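Local structure of uncharacterized protein (Methanosaeta thermophila PT, 5HT7) at residues A[3-8]-A[34-39]; A[20-25]-A[50-55]; A[44-49]-A[71-76]. The protein is a trimeric betagamma-crystallin that binds transition-metal ions, iron(II) among them, through this Greek-key domain, while its wider biological role remains to be defined. All blocks are in the same frame, centred on the assembly; numbering follows the deposited sequence.

Overall arrangement
The three contacts lie in one betagamma-crystallin domain, a sandwich of two four-stranded antiparallel sheets. Interaction 1 lies in one sheet; interactions 2 and 3 both reach the other, their centres about 9 Å apart. The core between the sheets joins interactions 1 and 3, whose centres are about 12 Å apart: Ile76 CD1 lies 3.5 Å from Pro34 CG. Interactions 2 and 3 share the turn after strand 44-47, with a probable hydrogen bond of 2.8 Å from Arg48 N to Ser54 O. The bound iron(II), held by His14 and His16, is nearest interaction 1, about 6 Å from the Val3 side chain and about 13 Å from that of Asp21 in interaction 2.

Interaction 1: A[3-8]-A[34-39]; sequences VLFADA and PRSMVV
Phe5 and Ser36 meet in a Greek key, where strand 3-5 runs antiparallel to strand 36-39 and a classic beta bulge sets Arg35 and Ser36 together against Phe5. Phe5 N gives a hydrogen bond of 3.0 Å to Ser36 O, reaching it from above the carbonyl plane. Phe5 O, in turn, takes two N-H groups, a firm one from Arg35 N at 2.8 Å and a weak one from Ser36 N at 3.3 Å. Paired hydrogen bonds between Val3 and Val38 continue the pairing. Beside the bulge, Ser36 OG donates to Asp7 O over 2.7 Å, in the carbonyl plane; a chi1 of 59°, with OG between N and the carbonyl carbon, points it there. A second bond, with Gln10 N, lets this small hydroxyl hold the turn through Asp7 and Gln10, consistent with the Greek-key serine of betagamma-crystallins. An alanine here would lack that hydroxyl and would probably leave Asp7 O and Gln10 N without their mate and the turn freer to move. The Phe5 ring suits the same sheet face: its CE2 packs 3.8 Å from Val38 CG2, and the iron ligand His14 lies near the Phe5 side chain. On the core face Leu4 and Met37 run side by side, Leu4 CD2 3.9 Å from Met37 SD, both resting on Met79 of the other sheet. Outermost, the extended Arg35 passes Ala6 O, and a water in the plane of its guanidinium accepts from NH1 at 3.1 Å and donates to Asp7 OD1 at 3.3 Å.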
loop_
_atom_site.group_PDB
_atom_site.type_symbol
_atom_site.label_atom_id
_atom_site.label_comp_id
_atom_site.label_asym_id
_atom_site.label_seq_id
_atom_site.Cartn_x
_atom_site.Cartn_y
_atom_site.Cartn_z
ATOM N N VAL A 3 -3.457 -2.393 7.535
ATOM C CA VAL A 3 -3.596 -1.131 6.825
ATOM C C VAL A 3 -4.605 -0.230 7.522
ATOM O O VAL A 3 -5.703 -0.674 7.837
ATOM C CB VAL A 3 -4.053 -1.332 5.360
ATOM C CG1 VAL A 3 -3.853 -0.038 4.575
ATOM C CG2 VAL A 3 -3.273 -2.457 4.715
ATOM N N LEU A 4 -4.223 1.022 7.763
ATOM C CA LEU A 4 -5.116 2.020 8.357
ATOM C C LEU A 4 -5.624 2.930 7.270
ATOM O O LEU A 4 -4.896 3.223 6.331
ATOM C CB LEU A 4 -4.408 2.869 9.411
ATOM C CG LEU A 4 -3.806 2.135 10.610
ATOM C CD1 LEU A 4 -3.128 3.145 11.528
ATOM C CD2 LEU A 4 -4.895 1.351 11.336
ATOM N N PHE A 5 -6.857 3.403 7.426
ATOM C CA PHE A 5 -7.481 4.268 6.438
ATOM C C PHE A 5 -8.083 5.488 7.122
ATOM O O PHE A 5 -8.708 5.364 8.177
ATOM C CB PHE A 5 -8.583 3.523 5.664
ATOM C CG PHE A 5 -8.080 2.380 4.824
ATOM C CD1 PHE A 5 -7.751 2.578 3.498
ATOM C CD2 PHE A 5 -7.933 1.117 5.363
ATOM C CE1 PHE A 5 -7.270 1.535 2.721
ATOM C CE2 PHE A 5 -7.461 0.065 4.594
ATOM C CZ PHE A 5 -7.125 0.281 3.265
ATOM N N ALA A 6 -7.914 6.652 6.513
ATOM C CA ALA A 6 -8.463 7.893 7.064
ATOM C C ALA A 6 -9.993 7.906 7.110
ATOM O O ALA A 6 -10.581 8.469 8.027
ATOM C CB ALA A 6 -7.965 9.077 6.272
ATOM N N ASP A 7 -10.648 7.307 6.122
ATOM C CA ASP A 7 -12.103 7.303 6.108
ATOM C C ASP A 7 -12.659 5.922 6.395
ATOM O O ASP A 7 -11.955 4.920 6.290
ATOM C CB ASP A 7 -12.635 7.811 4.762
ATOM C CG ASP A 7 -12.222 9.242 4.477
ATOM O OD1 ASP A 7 -12.155 10.052 5.430
ATOM O OD2 ASP A 7 -11.951 9.555 3.302
ATOM N N ALA A 8 -13.939 5.874 6.747
ATOM C CA ALA A 8 -14.620 4.606 6.936
ATOM C C ALA A 8 -14.646 3.807 5.635
ATOM O O ALA A 8 -14.504 4.370 4.549
ATOM C CB ALA A 8 -16.042 4.836 7.454
ATOM N N PRO A 34 -7.391 7.522 12.150
ATOM C CA PRO A 34 -7.882 6.428 11.305
ATOM C C PRO A 34 -9.342 6.093 11.606
ATOM O O PRO A 34 -9.752 6.142 12.766
ATOM C CB PRO A 34 -6.944 5.264 11.666
ATOM C CG PRO A 34 -6.498 5.567 13.044
ATOM C CD PRO A 34 -6.390 7.066 13.128
ATOM N N ARG A 35 -10.124 5.774 10.574
ATOM C CA ARG A 35 -11.523 5.428 10.767
ATOM C C ARG A 35 -11.885 4.036 10.288
ATOM O O ARG A 35 -12.985 3.559 10.553
ATOM C CB ARG A 35 -12.414 6.463 10.080
ATOM C CG ARG A 35 -12.313 7.798 10.781
ATOM C CD ARG A 35 -13.301 8.832 10.267
ATOM N NE ARG A 35 -13.290 9.995 11.161
ATOM C CZ ARG A 35 -13.968 11.114 10.933
ATOM N NH1 ARG A 35 -14.706 11.225 9.833
ATOM N NH2 ARG A 35 -13.905 12.116 11.804
ATOM N N SER A 36 -10.972 3.378 9.575
ATOM C CA SER A 36 -11.146 1.964 9.291
ATOM C C SER A 36 -9.792 1.283 9.173
ATOM O O SER A 36 -8.750 1.940 9.175
ATOM C CB SER A 36 -11.978 1.734 8.017
ATOM O OG SER A 36 -11.384 2.325 6.875
ATOM N N MET A 37 -9.821 -0.041 9.100
ATOM C CA MET A 37 -8.596 -0.816 9.165
ATOM C C MET A 37 -8.779 -2.173 8.514
ATOM O O MET A 37 -9.866 -2.770 8.581
ATOM C CB MET A 37 -8.161 -0.976 10.631
ATOM C CG MET A 37 -6.997 -1.950 10.849
ATOM S SD MET A 37 -6.469 -1.950 12.579
ATOM C CE MET A 37 -7.895 -2.670 13.382
ATOM N N VAL A 38 -7.724 -2.652 7.857
ATOM C CA VAL A 38 -7.707 -4.017 7.377
ATOM C C VAL A 38 -6.538 -4.733 8.031
ATOM O O VAL A 38 -5.426 -4.210 8.075
ATOM C CB VAL A 38 -7.579 -4.097 5.842
ATOM C CG1 VAL A 38 -7.396 -5.554 5.408
ATOM C CG2 VAL A 38 -8.806 -3.484 5.173
ATOM N N VAL A 39 -6.800 -5.905 8.588
ATOM C CA VAL A 39 -5.728 -6.719 9.140
ATOM C C VAL A 39 -5.519 -7.897 8.203
ATOM O O VAL A 39 -6.455 -8.652 7.943
ATOM C CB VAL A 39 -6.048 -7.213 10.563
ATOM C CG1 VAL A 39 -4.992 -8.206 11.018
ATOM C CG2 VAL A 39 -6.127 -6.022 11.530
HETATM O O HOH W 1 -14.799 9.461 7.292
#

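Interaction 2: A[20-25]-A[50-55]; sequences SDADVG and PNFQSP
A chi1 of -44° puts CG of Phe52 anti to its carbonyl carbon and swings the ring back to Ala22, while at Asp23 a chi1 of -157° turns the carboxylate to Pro50. Here the folded hairpin of the second Greek key meets an Asx turn at the end of strand 20-21. Asn51 and Phe52 both have positive phi, a left-handed pair that curls the hairpin back on itself. Asparagine tolerates that conformation well; Phe52 is less expected in it, but its N is hydrogen-bonded to Ser78 OG and its ring packs against the end of strand 20-21. The ring brings its CZ corner to the strand end, 3.7 Å from Ala22 CB and 4.0 Å from Ser20 CB, with Lys80 also touching it. A methyl group at position 22 is small enough to let the hairpin come this close. Asn51 N donates to Ala22 O at 2.7 Å, tilted slightly from the carbonyl plane; this is the one hydrogen bond between the two segments. Asn51 ND2 comes near the same residue, 3.7 Å from Ala22 CB. Within the turn, Asp21 OD1 accepts from Asp23 N at 2.8 Å, on its anti side and somewhat out of the carboxylate plane, which helps to set the direction of Ala22 O. The carboxylate is shared further: OD2 forms a salt bridge with Lys15 and OD1 with Arg11 of the third subunit, two positive neighbours that would probably favour its ionised form, and so the turn also joins the trimer. Along the flank, Asp23 crosses the Pro50 ring, its OD1 3.6 Å from Pro50 CG.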
loop_
_atom_site.group_PDB
_atom_site.type_symbol
_atom_site.label_atom_id
_atom_site.label_comp_id
_atom_site.label_asym_id
_atom_site.label_seq_id
_atom_site.Cartn_x
_atom_site.Cartn_y
_atom_site.Cartn_z
ATOM N N SER A 20 4.830 -3.346 13.671
ATOM C CA SER A 20 4.427 -2.383 14.689
ATOM C C SER A 20 4.653 -0.969 14.233
ATOM O O SER A 20 5.355 -0.726 13.245
ATOM C CB SER A 20 5.205 -2.615 15.989
ATOM O OG SER A 20 6.594 -2.501 15.750
ATOM N N ASP A 21 4.048 -0.035 14.961
ATOM C CA ASP A 21 4.354 1.378 14.808
ATOM C C ASP A 21 4.272 2.017 16.179
ATOM O O ASP A 21 3.189 2.091 16.756
ATOM C CB ASP A 21 3.388 2.056 13.828
ATOM C CG ASP A 21 3.826 3.466 13.463
ATOM O OD1 ASP A 21 4.511 4.115 14.284
ATOM O OD2 ASP A 21 3.494 3.934 12.348
ATOM N N ALA A 22 5.410 2.478 16.701
ATOM C CA ALA A 22 5.447 3.018 18.056
ATOM C C ALA A 22 4.933 4.450 18.121
ATOM O O ALA A 22 4.787 5.006 19.202
ATOM C CB ALA A 22 6.881 2.947 18.631
ATOM N N ASP A 23 4.658 5.054 16.968
ATOM C CA ASP A 23 4.274 6.463 16.948
ATOM C C ASP A 23 3.520 6.793 15.665
ATOM O O ASP A 23 4.067 7.448 14.784
ATOM C CB ASP A 23 5.527 7.326 17.088
ATOM C CG ASP A 23 5.247 8.723 17.623
ATOM O OD1 ASP A 23 4.097 9.048 17.967
ATOM O OD2 ASP A 23 6.219 9.497 17.708
ATOM N N VAL A 24 2.279 6.319 15.560
ATOM C CA VAL A 24 1.489 6.507 14.338
ATOM C C VAL A 24 1.353 7.996 14.010
ATOM O O VAL A 24 1.476 8.406 12.847
ATOM C CB VAL A 24 0.083 5.872 14.456
ATOM C CG1 VAL A 24 -0.792 6.292 13.275
ATOM C CG2 VAL A 24 0.170 4.359 14.527
ATOM N N GLY A 25 1.167 8.809 15.048
ATOM C CA GLY A 25 0.950 10.241 14.877
ATOM C C GLY A 25 2.168 11.039 14.443
ATOM O O GLY A 25 2.072 12.229 14.150
ATOM N N PRO A 50 1.505 6.852 22.112
ATOM C CA PRO A 50 2.718 6.309 21.489
ATOM C C PRO A 50 3.403 5.284 22.387
ATOM O O PRO A 50 3.120 5.252 23.588
ATOM C CB PRO A 50 3.608 7.541 21.315
ATOM C CG PRO A 50 2.672 8.698 21.301
ATOM C CD PRO A 50 1.539 8.323 22.207
ATOM N N ASN A 51 4.277 4.466 21.806
ATOM C CA ASN A 51 5.177 3.613 22.583
ATOM C C ASN A 51 4.440 2.556 23.381
ATOM O O ASN A 51 4.841 2.206 24.500
ATOM C CB ASN A 51 6.042 4.466 23.507
ATOM C CG ASN A 51 6.935 5.414 22.743
ATOM O OD1 ASN A 51 7.001 6.605 23.044
ATOM N ND2 ASN A 51 7.620 4.892 21.736
ATOM N N PHE A 52 3.352 2.068 22.791
ATOM C CA PHE A 52 2.629 0.898 23.274
ATOM C C PHE A 52 2.126 1.092 24.699
ATOM O O PHE A 52 2.260 0.213 25.548
ATOM C CB PHE A 52 3.526 -0.341 23.151
ATOM C CG PHE A 52 4.252 -0.409 21.835
ATOM C CD1 PHE A 52 3.542 -0.524 20.646
ATOM C CD2 PHE A 52 5.630 -0.317 21.780
ATOM C CE1 PHE A 52 4.197 -0.562 19.429
ATOM C CE2 PHE A 52 6.297 -0.356 20.571
ATOM C CZ PHE A 52 5.580 -0.485 19.389
ATOM N N GLN A 53 1.533 2.259 24.933
ATOM C CA GLN A 53 0.941 2.591 26.220
ATOM C C GLN A 53 -0.548 2.892 26.074
ATOM O O GLN A 53 -0.984 3.445 25.058
ATOM C CB GLN A 53 1.684 3.769 26.848
ATOM C CG GLN A 53 3.136 3.408 27.225
ATOM C CD GLN A 53 3.908 4.571 27.802
ATOM O OE1 GLN A 53 3.398 5.313 28.638
ATOM N NE2 GLN A 53 5.151 4.731 27.371
ATOM N N SER A 54 -1.309 2.493 27.091
ATOM C CA SER A 54 -2.762 2.634 27.145
ATOM C C SER A 54 -3.469 1.892 26.014
ATOM O O SER A 54 -4.023 2.516 25.096
ATOM C CB SER A 54 -3.177 4.105 27.122
ATOM O OG SER A 54 -4.596 4.203 27.117
ATOM N N PRO A 55 -3.487 0.559 26.101
ATOM C CA PRO A 55 -4.101 -0.269 25.059
ATOM C C PRO A 55 -5.623 -0.233 25.081
ATOM O O PRO A 55 -6.232 -0.110 26.140
ATOM C CB PRO A 55 -3.594 -1.675 25.391
ATOM C CG PRO A 55 -3.437 -1.649 26.894
ATOM C CD PRO A 55 -3.001 -0.246 27.241
#

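Interaction 3: A[44-49]-A[71-76]; sequences WRLYRE and YGINVI
Leu46 carries the apolar part of this contact, reaching from strand 44-47 to two isoleucines of the irregular 71-76 stretch. Its CD2 branch does the touching, 3.5 Å from Ile76 CD1 and 3.7 Å from Ile73 CD1. Both isoleucines are extended at chi2 (169° in Ile73, 179° in Ile76), which carries their CD1 ends in to the leucine methyl; the Ile73 chain crosses Leu46 at about a right angle and that of Ile76 more obliquely. Branched aliphatic residues suit this buried spot, which Met79 and Phe60 line further.

Backbone contact is lighter. Ile76 CA approaches Tyr47 O at 3.5 Å as a CA-H...O contact, just before the chain settles into true strand pairing, for Tyr47 is bonded through the backbone to Gly77 and Ser78.

Polar contacts lie toward the surface. Near Arg48 CA, at 4.1 Å, is Val75 O, a carbonyl hydrogen-bonded to Tyr56 OH. The Arg48 side chain turns away from 71-76, makes a cation-pi contact with Tyr56 and bonds Ser54 OG through NH1, so one tyrosine serves both segments: its hydroxyl for 71-76 and its ring for Arg48.

Together these contacts close the second Greek key of a betagamma-crystallin domain, where the long connection between strands 63-65 and 78-81 packs its isoleucines against Leu46 in the core.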
loop_
_atom_site.group_PDB
_atom_site.type_symbol
_atom_site.label_atom_id
_atom_site.label_comp_id
_atom_site.label_asym_id
_atom_site.label_seq_id
_atom_site.Cartn_x
_atom_site.Cartn_y
_atom_site.Cartn_z
ATOM N N TRP A 44 -3.592 -8.078 16.308
ATOM C CA TRP A 44 -2.982 -6.793 16.634
ATOM C C TRP A 44 -3.581 -6.153 17.884
ATOM O O TRP A 44 -4.791 -6.241 18.138
ATOM C CB TRP A 44 -3.114 -5.833 15.445
ATOM C CG TRP A 44 -2.276 -6.223 14.255
ATOM C CD1 TRP A 44 -2.453 -7.301 13.438
ATOM C CD2 TRP A 44 -1.132 -5.528 13.756
ATOM N NE1 TRP A 44 -1.479 -7.328 12.466
ATOM C CE2 TRP A 44 -0.659 -6.244 12.637
ATOM C CE3 TRP A 44 -0.458 -4.368 14.146
ATOM C CZ2 TRP A 44 0.458 -5.844 11.913
ATOM C CZ3 TRP A 44 0.653 -3.978 13.427
ATOM C CH2 TRP A 44 1.094 -4.709 12.320
ATOM N N ARG A 45 -2.722 -5.500 18.655
ATOM C CA ARG A 45 -3.159 -4.683 19.774
ATOM C C ARG A 45 -2.956 -3.210 19.412
ATOM O O ARG A 45 -1.907 -2.830 18.878
ATOM C CB ARG A 45 -2.385 -5.055 21.047
ATOM C CG ARG A 45 -2.857 -4.358 22.311
ATOM C CD ARG A 45 -2.141 -4.925 23.550
ATOM N NE ARG A 45 -2.314 -6.376 23.649
ATOM C CZ ARG A 45 -1.592 -7.175 24.432
ATOM N NH1 ARG A 45 -0.639 -6.676 25.208
ATOM N NH2 ARG A 45 -1.829 -8.481 24.440
ATOM N N LEU A 46 -3.972 -2.398 19.678
ATOM C CA LEU A 46 -3.942 -0.965 19.387
ATOM C C LEU A 46 -3.865 -0.179 20.684
ATOM O O LEU A 46 -4.436 -0.590 21.685
ATOM C CB LEU A 46 -5.189 -0.548 18.610
ATOM C CG LEU A 46 -5.232 -0.713 17.089
ATOM C CD1 LEU A 46 -4.853 -2.114 16.663
ATOM C CD2 LEU A 46 -6.636 -0.350 16.613
ATOM N N TYR A 47 -3.187 0.962 20.656
ATOM C CA TYR A 47 -2.967 1.757 21.861
ATOM C C TYR A 47 -3.341 3.216 21.623
ATOM O O TYR A 47 -3.175 3.720 20.510
ATOM C CB TYR A 47 -1.498 1.681 22.297
ATOM C CG TYR A 47 -0.929 0.288 22.474
ATOM C CD1 TYR A 47 -0.568 -0.491 21.370
ATOM C CD2 TYR A 47 -0.706 -0.232 23.750
ATOM C CE1 TYR A 47 -0.032 -1.765 21.536
ATOM C CE2 TYR A 47 -0.169 -1.494 23.924
ATOM C CZ TYR A 47 0.172 -2.249 22.821
ATOM O OH TYR A 47 0.709 -3.496 22.997
ATOM N N ARG A 48 -3.812 3.897 22.667
ATOM C CA ARG A 48 -4.172 5.315 22.565
ATOM C C ARG A 48 -2.963 6.229 22.460
ATOM O O ARG A 48 -3.025 7.276 21.808
ATOM C CB ARG A 48 -5.008 5.743 23.770
ATOM C CG ARG A 48 -6.300 4.980 23.915
ATOM C CD ARG A 48 -7.030 5.372 25.190
ATOM N NE ARG A 48 -8.283 4.638 25.269
ATOM C CZ ARG A 48 -8.398 3.434 25.807
ATOM N NH1 ARG A 48 -7.334 2.843 26.339
ATOM N NH2 ARG A 48 -9.573 2.824 25.816
ATOM N N GLU A 49 -1.872 5.841 23.120
ATOM C CA GLU A 49 -0.677 6.672 23.208
ATOM C C GLU A 49 0.486 6.046 22.440
ATOM O O GLU A 49 0.467 4.853 22.152
ATOM C CB GLU A 49 -0.290 6.886 24.684
ATOM C CG GLU A 49 -1.308 7.706 25.465
ATOM C CD GLU A 49 -0.933 7.897 26.922
ATOM O OE1 GLU A 49 0.169 7.461 27.324
ATOM O OE2 GLU A 49 -1.746 8.484 27.668
ATOM N N TYR A 71 -15.752 0.206 17.766
ATOM C CA TYR A 71 -15.028 -0.470 18.834
ATOM C C TYR A 71 -14.516 0.532 19.865
ATOM O O TYR A 71 -13.735 0.183 20.751
ATOM C CB TYR A 71 -13.858 -1.280 18.258
ATOM C CG TYR A 71 -14.273 -2.347 17.268
ATOM C CD1 TYR A 71 -14.460 -2.045 15.924
ATOM C CD2 TYR A 71 -14.478 -3.656 17.676
ATOM C CE1 TYR A 71 -14.841 -3.017 15.020
ATOM C CE2 TYR A 71 -14.859 -4.633 16.781
ATOM C CZ TYR A 71 -15.038 -4.308 15.456
ATOM O OH TYR A 71 -15.412 -5.283 14.566
ATOM N N GLY A 72 -14.947 1.782 19.736
ATOM C CA GLY A 72 -14.545 2.831 20.656
ATOM C C GLY A 72 -13.153 3.377 20.405
ATOM O O GLY A 72 -12.549 4.012 21.276
ATOM N N ILE A 73 -12.638 3.134 19.206
ATOM C CA ILE A 73 -11.300 3.576 18.861
ATOM C C ILE A 73 -11.370 4.796 17.973
ATOM O O ILE A 73 -11.905 4.735 16.860
ATOM C CB ILE A 73 -10.511 2.455 18.155
ATOM C CG1 ILE A 73 -10.388 1.242 19.087
ATOM C CG2 ILE A 73 -9.154 2.967 17.705
ATOM C CD1 ILE A 73 -9.878 -0.002 18.425
ATOM N N ASN A 74 -10.842 5.912 18.455
ATOM C CA ASN A 74 -10.876 7.128 17.655
ATOM C C ASN A 74 -9.469 7.654 17.372
ATOM O O ASN A 74 -9.255 8.394 16.411
ATOM C CB ASN A 74 -11.734 8.198 18.345
ATOM C CG ASN A 74 -13.234 7.954 18.163
ATOM O OD1 ASN A 74 -13.799 8.221 17.104
ATOM N ND2 ASN A 74 -13.876 7.417 19.200
ATOM N N VAL A 75 -8.509 7.257 18.202
ATOM C CA VAL A 75 -7.122 7.633 17.984
ATOM C C VAL A 75 -6.207 6.430 18.206
ATOM O O VAL A 75 -6.437 5.622 19.102
ATOM C CB VAL A 75 -6.701 8.799 18.902
ATOM C CG1 VAL A 75 -6.935 8.450 20.362
ATOM C CG2 VAL A 75 -5.244 9.180 18.660
ATOM N N ILE A 76 -5.188 6.293 17.365
ATOM C CA ILE A 76 -4.224 5.208 17.519
ATOM C C ILE A 76 -2.833 5.801 17.660
ATOM O O ILE A 76 -2.243 6.281 16.688
ATOM C CB ILE A 76 -4.270 4.222 16.324
ATOM C CG1 ILE A 76 -5.686 3.656 16.159
ATOM C CG2 ILE A 76 -3.253 3.098 16.515
ATOM C CD1 ILE A 76 -5.833 2.684 14.984
#